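Local coordinates for protein WZI (Escherichia coli, PDB 2YNK) that binds carbohydrate at the outer membrane as a beta-barrel lectin and underpins assembly of the group 1 capsule, at residues 159-163 with 230-234; 363-367 with 392-398. One frame throughout, in Å; residues are numbered along the deposited sequence.

Contact 1 (159-163 with 230-234); sequences SLIRG and ASRIM
Inside the Wzi beta-barrel, the inward-folded loop 159-163 rests against the wall strand 226-236, and Ile-161 and Arg-162 meet Ser-231 and Ile-233 there. Ile-161 carries most of the contact. Anti to the backbone N (chi1 -173°), its CG1 branch brings CD1 to 3.8 Å from Ser-231 O, over the backbone, while CG1 lies 4.1 Å from Ile-233 CG1. The CG2 methyl sits 4.1 Å from Ser-231 OG, a hydroxyl that also has a weak hydrogen bond with Arg-217. Arg-162 crosses Ile-233 at about a right angle, and it is the aliphatic part that touches: Arg-162 CG is 3.8 Å from Ile-233 CG1. Bends at chi2 and chi3 then turn the guanidinium back to its own loop, where Arg-162 NH1 gives a hydrogen bond of 2.8 Å to Gly-163 O; the donor is tilted from the carbonyl plane. NH1 also reaches Leu-359 O and NH2 reaches Gln-150, which holds the buried guanidinium by several bonds. Within the loop, Ser-159 OG accepts from Ile-161 N at 3.1 Å, an ST turn, and from Arg-162 N at 3.0 Å, an ST motif. No hydrogen bond joins the two segments, and Trp-152 and Tyr-352 both pack on Arg-162 and Ile-233. Alternation along the strand gives Ser-231 and Ile-233 to the loop, whereas Arg-232 starts out away from it and its NH1 forms a salt bridge with Glu-298 OE1, the two-sided pattern of a beta-barrel wall lined by an internal loop.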
ATOM      1  N   SER A 159       3.388  -4.171   3.149  1.00 44.51           N
ATOM      2  CA  SER A 159       3.988  -3.479   4.274  1.00 45.93           C
ATOM      3  C   SER A 159       3.930  -4.402   5.481  1.00 46.30           C
ATOM      4  O   SER A 159       2.918  -5.037   5.726  1.00 46.86           O
ATOM      5  CB  SER A 159       3.229  -2.203   4.598  1.00 46.57           C
ATOM      6  OG  SER A 159       3.577  -1.757   5.904  1.00 49.35           O
ATOM      7  N   LEU A 160       5.000  -4.450   6.256  1.00 47.19           N
ATOM      8  CA  LEU A 160       5.028  -5.287   7.450  1.00 47.19           C
ATOM      9  C   LEU A 160       4.245  -4.685   8.611  1.00 47.32           C
ATOM     10  O   LEU A 160       4.030  -5.369   9.624  1.00 49.46           O
ATOM     11  CB  LEU A 160       6.466  -5.525   7.917  1.00 47.24           C
ATOM     12  CG  LEU A 160       7.431  -6.218   6.956  1.00 46.85           C
ATOM     13  CD1 LEU A 160       8.833  -6.206   7.563  1.00 47.42           C
ATOM     14  CD2 LEU A 160       6.985  -7.634   6.629  1.00 45.30           C
ATOM     15  N   ILE A 161       3.819  -3.428   8.476  1.00 46.45           N
ATOM     16  CA  ILE A 161       3.209  -2.701   9.596  1.00 46.36           C
ATOM     17  C   ILE A 161       1.833  -2.119   9.299  1.00 46.05           C
ATOM     18  O   ILE A 161       0.947  -2.210  10.133  1.00 48.12           O
ATOM     19  CB  ILE A 161       4.133  -1.570  10.094  1.00 47.24           C
ATOM     20  CG1 ILE A 161       3.558  -0.949  11.376  1.00 48.25           C
ATOM     21  CG2 ILE A 161       4.359  -0.529   8.997  1.00 45.21           C
ATOM     22  CD1 ILE A 161       4.599  -0.360  12.304  1.00 48.91           C
ATOM     23  N   ARG A 162       1.667  -1.493   8.139  1.00 46.44           N
ATOM     24  CA  ARG A 162       0.364  -1.009   7.713  1.00 45.79           C
ATOM     25  C   ARG A 162       0.255  -1.074   6.205  1.00 46.20           C
ATOM     26  O   ARG A 162       0.792  -0.226   5.485  1.00 46.91           O
ATOM     27  CB  ARG A 162       0.085   0.410   8.208  1.00 46.41           C
ATOM     28  CG  ARG A 162      -0.431   0.479   9.645  1.00 46.78           C
ATOM     29  CD  ARG A 162      -1.828  -0.118   9.832  1.00 46.40           C
ATOM     30  NE  ARG A 162      -2.838   0.584   9.037  1.00 45.13           N
ATOM     31  CZ  ARG A 162      -3.355   0.145   7.891  1.00 46.78           C
ATOM     32  NH1 ARG A 162      -3.005  -1.035   7.364  1.00 47.02           N
ATOM     33  NH2 ARG A 162      -4.241   0.904   7.254  1.00 47.59           N
ATOM     34  N   GLY A 163      -0.454  -2.099   5.743  1.00 44.72           N
ATOM     35  CA  GLY A 163      -0.694  -2.298   4.340  1.00 42.84           C
ATOM     36  C   GLY A 163      -2.151  -2.151   3.961  1.00 42.63           C
ATOM     37  O   GLY A 163      -2.910  -1.397   4.570  1.00 41.16           O
ATOM     38  N   ALA A 230      10.678   5.683   9.732  1.00 52.29           N
ATOM     39  CA  ALA A 230      10.362   5.143  11.039  1.00 51.83           C
ATOM     40  C   ALA A 230       8.837   5.126  11.166  1.00 50.81           C
ATOM     41  O   ALA A 230       8.156   6.031  10.671  1.00 49.78           O
ATOM     42  CB  ALA A 230      10.988   6.002  12.126  1.00 50.72           C
ATOM     43  N   SER A 231       8.295   4.096  11.802  1.00 49.15           N
ATOM     44  CA  SER A 231       6.858   4.045  12.026  1.00 49.57           C
ATOM     45  C   SER A 231       6.477   3.210  13.241  1.00 51.50           C
ATOM     46  O   SER A 231       7.146   2.218  13.590  1.00 50.83           O
ATOM     47  CB  SER A 231       6.119   3.555  10.775  1.00 49.49           C
ATOM     48  OG  SER A 231       6.814   2.522  10.106  1.00 50.86           O
ATOM     49  N   ARG A 232       5.389   3.635  13.877  1.00 74.57           N
ATOM     50  CA  ARG A 232       4.897   3.010  15.084  1.00 73.14           C
ATOM     51  C   ARG A 232       3.366   2.905  15.036  1.00 66.97           C
ATOM     52  O   ARG A 232       2.681   3.800  14.546  1.00 64.00           O
ATOM     53  CB  ARG A 232       5.371   3.827  16.284  1.00 77.84           C
ATOM     54  CG  ARG A 232       5.111   3.207  17.647  1.00 80.19           C
ATOM     55  CD  ARG A 232       5.820   4.010  18.728  1.00 86.17           C
ATOM     56  NE  ARG A 232       5.125   3.970  20.019  1.00 88.02           N
ATOM     57  CZ  ARG A 232       5.198   2.974  20.905  1.00 90.00           C
ATOM     58  NH1 ARG A 232       5.929   1.884  20.663  1.00 92.59           N
ATOM     59  NH2 ARG A 232       4.529   3.066  22.045  1.00 89.32           N
ATOM     60  N   ILE A 233       2.847   1.790  15.534  1.00 65.28           N
ATOM     61  CA  ILE A 233       1.408   1.534  15.615  1.00 62.63           C
ATOM     62  C   ILE A 233       1.088   0.979  16.990  1.00 62.58           C
ATOM     63  O   ILE A 233       1.810   0.112  17.485  1.00 62.79           O
ATOM     64  CB  ILE A 233       0.980   0.486  14.566  1.00 61.49           C
ATOM     65  CG1 ILE A 233       0.553   1.157  13.266  1.00 61.76           C
ATOM     66  CG2 ILE A 233      -0.173  -0.362  15.072  1.00 60.91           C
ATOM     67  CD1 ILE A 233      -0.769   1.885  13.362  1.00 60.22           C
HETATM   68  N   MSE A 234       0.020   1.460  17.615  1.00 63.04           N
HETATM   69  CA  MSE A 234      -0.467   0.797  18.825  1.00 65.08           C
HETATM   70  C   MSE A 234      -1.918   0.409  18.694  1.00 60.49           C
HETATM   71  O   MSE A 234      -2.755   1.180  18.230  1.00 59.05           O
HETATM   72  CB  MSE A 234      -0.207   1.592  20.103  1.00 72.28           C
HETATM   73  CG  MSE A 234      -0.720   3.015  20.047  1.00 79.84           C
HETATM   74 SE   MSE A 234      -0.693   3.765  21.870  1.00 98.08          SE
HETATM   75  CE  MSE A 234      -0.286   5.611  21.279  1.00 91.92           C
TER

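Contact 2 (363-367 with 392-398); sequences MGGDG and KVNPENQ
Asp-366 packs its CB against the ring of Pro-395, 3.4 Å from Pro-395 CD, and its backbone O lies equally close to the same ring carbon. With CG anti to the carbonyl carbon (chi1 -50°), the carboxylate passes beyond the proline toward Gln-398. There the two side chains cross at about a right angle, their carboxylate and amide planes 56° apart. Asp-366 OD2 comes within 3.3 Å of Gln-398 NE2, but the angle is poor for a hydrogen bond; the amide donates instead to Asn-340 OD1, and Asp-366 OD1 has a weak bond with Asn-340 N. Gln-398 reaches this place because its chain runs extended beyond CG (chi2 175°). Strand 383-393 of the barrel ends here, and a type I beta turn from Asn-394 to Asn-397 follows, closed by the backbone bond from Asn-397 N to Asn-394 O. Asn-394 directs its CB away from the loop 363-367 and bridges across the turn: its OD1 accepts from Gln-398 N at 2.8 Å, and its ND2 donates to Gln-398 O at 3.0 Å, with that oxygen in the amide plane. Nearer the strand, the selenomethionine Met-363 lays CG against Val-393 CG1 at 3.8 Å, the two chains crossing at a slant. Gly-367 CA approaches Lys-392 O at 3.3 Å in a CA-H...O contact.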
HETATM    1  N   MSE A 363       0.317 -11.837   3.576  1.00 51.58           N
HETATM    2  CA  MSE A 363       0.439 -13.235   4.028  1.00 54.07           C
HETATM    3  C   MSE A 363      -0.135 -13.548   5.385  1.00 55.63           C
HETATM    4  O   MSE A 363      -0.674 -14.632   5.614  1.00 54.72           O
HETATM    5  CB  MSE A 363       1.917 -13.542   4.251  1.00 55.86           C
HETATM    6  CG  MSE A 363       2.552 -14.207   3.059  1.00 58.66           C
HETATM    7 SE   MSE A 363       4.469 -14.481   3.418  1.00 67.41          SE
HETATM    8  CE  MSE A 363       4.967 -12.924   4.523  1.00 63.18           C
ATOM      9  N   GLY A 364       0.021 -12.610   6.311  1.00 56.05           N
ATOM     10  CA  GLY A 364      -0.209 -12.877   7.719  1.00 55.34           C
ATOM     11  C   GLY A 364       1.125 -13.164   8.361  1.00 55.58           C
ATOM     12  O   GLY A 364       2.174 -12.922   7.767  1.00 55.80           O
ATOM     13  N   GLY A 365       1.081 -13.680   9.580  1.00 57.12           N
ATOM     14  CA  GLY A 365       2.289 -13.953  10.345  1.00 58.02           C
ATOM     15  C   GLY A 365       2.874 -15.321  10.062  1.00 58.83           C
ATOM     16  O   GLY A 365       2.192 -16.206   9.546  1.00 57.67           O
ATOM     17  N   ASP A 366       4.151 -15.466  10.422  1.00 61.74           N
ATOM     18  CA  ASP A 366       4.939 -16.694  10.257  1.00 63.02           C
ATOM     19  C   ASP A 366       5.214 -17.078   8.802  1.00 60.93           C
ATOM     20  O   ASP A 366       5.578 -18.221   8.522  1.00 61.35           O
ATOM     21  CB  ASP A 366       4.274 -17.864  10.986  1.00 66.91           C
ATOM     22  CG  ASP A 366       3.903 -17.532  12.411  1.00 68.15           C
ATOM     23  OD1 ASP A 366       4.635 -16.744  13.050  1.00 68.02           O
ATOM     24  OD2 ASP A 366       2.873 -18.073  12.883  1.00 72.64           O
ATOM     25  N   GLY A 367       5.075 -16.122   7.886  1.00 59.41           N
ATOM     26  CA  GLY A 367       5.204 -16.395   6.463  1.00 58.16           C
ATOM     27  C   GLY A 367       6.569 -16.061   5.893  1.00 59.49           C
ATOM     28  O   GLY A 367       7.228 -15.129   6.340  1.00 63.21           O
ATOM     29  N   LYS A 392       5.653 -19.834   1.810  1.00 55.45           N
ATOM     30  CA  LYS A 392       5.209 -20.694   2.905  1.00 55.18           C
ATOM     31  C   LYS A 392       4.378 -19.831   3.832  1.00 54.41           C
ATOM     32  O   LYS A 392       4.867 -18.814   4.314  1.00 55.76           O
ATOM     33  CB  LYS A 392       6.389 -21.262   3.690  1.00 56.11           C
ATOM     34  CG  LYS A 392       7.255 -22.236   2.915  1.00 58.31           C
ATOM     35  CD  LYS A 392       8.285 -22.917   3.817  1.00 61.36           C
ATOM     36  CE  LYS A 392       7.730 -24.145   4.545  1.00 62.77           C
ATOM     37  NZ  LYS A 392       6.747 -23.834   5.620  1.00 61.58           N
ATOM     38  N   VAL A 393       3.138 -20.233   4.094  1.00 52.67           N
ATOM     39  CA  VAL A 393       2.203 -19.406   4.845  1.00 51.16           C
ATOM     40  C   VAL A 393       1.546 -20.167   6.011  1.00 55.19           C
ATOM     41  O   VAL A 393       1.310 -21.379   5.927  1.00 56.11           O
ATOM     42  CB  VAL A 393       1.116 -18.838   3.913  1.00 48.27           C
ATOM     43  CG1 VAL A 393       1.747 -17.947   2.857  1.00 47.81           C
ATOM     44  CG2 VAL A 393       0.320 -19.947   3.244  1.00 47.09           C
ATOM     45  N   ASN A 394       1.264 -19.431   7.089  1.00 54.90           N
ATOM     46  CA  ASN A 394       0.541 -19.932   8.269  1.00 54.73           C
ATOM     47  C   ASN A 394       0.921 -21.357   8.738  1.00 55.83           C
ATOM     48  O   ASN A 394       0.060 -22.230   8.892  1.00 55.56           O
ATOM     49  CB  ASN A 394      -0.976 -19.799   8.050  1.00 53.74           C
ATOM     50  CG  ASN A 394      -1.766 -19.854   9.354  1.00 53.74           C
ATOM     51  OD1 ASN A 394      -1.198 -20.056  10.432  1.00 54.64           O
ATOM     52  ND2 ASN A 394      -3.084 -19.686   9.261  1.00 51.50           N
ATOM     53  N   PRO A 395       2.214 -21.583   9.008  1.00 56.28           N
ATOM     54  CA  PRO A 395       2.683 -22.915   9.395  1.00 57.49           C
ATOM     55  C   PRO A 395       2.003 -23.487  10.651  1.00 59.08           C
ATOM     56  O   PRO A 395       1.959 -24.704  10.811  1.00 59.54           O
ATOM     57  CB  PRO A 395       4.179 -22.697   9.640  1.00 57.08           C
ATOM     58  CG  PRO A 395       4.297 -21.261   9.993  1.00 56.11           C
ATOM     59  CD  PRO A 395       3.270 -20.568   9.151  1.00 55.47           C
ATOM     60  N   GLU A 396       1.484 -22.615  11.517  1.00 60.60           N
ATOM     61  CA  GLU A 396       0.783 -23.019  12.742  1.00 62.02           C
ATOM     62  C   GLU A 396      -0.741 -23.097  12.594  1.00 59.79           C
ATOM     63  O   GLU A 396      -1.448 -23.207  13.594  1.00 62.87           O
ATOM     64  CB  GLU A 396       1.128 -22.050  13.887  1.00 64.10           C
ATOM     65  CG  GLU A 396       2.605 -22.010  14.257  1.00 66.38           C
ATOM     66  CD  GLU A 396       3.141 -23.374  14.657  1.00 69.67           C
ATOM     67  OE1 GLU A 396       2.418 -24.128  15.349  1.00 70.86           O
ATOM     68  OE2 GLU A 396       4.284 -23.700  14.262  1.00 72.32           O
ATOM     69  N   ASN A 397      -1.239 -23.050  11.361  1.00 56.36           N
ATOM     70  CA  ASN A 397      -2.683 -23.098  11.076  1.00 54.92           C
ATOM     71  C   ASN A 397      -3.527 -22.237  12.013  1.00 54.39           C
ATOM     72  O   ASN A 397      -4.546 -22.680  12.530  1.00 55.67           O
ATOM     73  CB  ASN A 397      -3.188 -24.540  11.067  1.00 54.94           C
ATOM     74  CG  ASN A 397      -2.599 -25.354   9.935  1.00 54.82           C
ATOM     75  OD1 ASN A 397      -3.225 -25.540   8.898  1.00 54.26           O
ATOM     76  ND2 ASN A 397      -1.386 -25.833  10.123  1.00 56.21           N
ATOM     77  N   GLN A 398      -3.087 -20.998  12.201  1.00 53.63           N
ATOM     78  CA  GLN A 398      -3.743 -20.041  13.085  1.00 53.71           C
ATOM     79  C   GLN A 398      -5.088 -19.609  12.515  1.00 53.23           C
ATOM     80  O   GLN A 398      -5.162 -19.113  11.389  1.00 51.59           O
ATOM     81  CB  GLN A 398      -2.872 -18.783  13.274  1.00 54.19           C
ATOM     82  CG  GLN A 398      -1.436 -19.042  13.714  1.00 56.06           C
ATOM     83  CD  GLN A 398      -0.581 -17.791  13.776  1.00 57.66           C
ATOM     84  OE1 GLN A 398      -0.661 -16.902  12.912  1.00 62.61           O
ATOM     85  NE2 GLN A 398       0.263 -17.718  14.793  1.00 58.54           N
TER

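In the fold
Both contacts belong to the same closed antiparallel barrel: contact 1 sets a loop on a strand, contact 2 a loop on the end of strand 383-393 and the turn that follows it. They do not touch; their centres lie about 19 Å apart, and their nearest atoms are about 6 Å apart. The centre of contact 1 lies nearer the centre of the chain, about 11 Å against about 20 Å for that of contact 2. Along the chain the two are in series, contact 1 closing before contact 2 opens. Hexane touches Ala-230 and Ser-231 and comes about 4 Å from the side chain of Arg-232, consistent with a lipid-facing side of the strand. At contact 2 the side chain of Lys-392 is about 13 Å from a hexane.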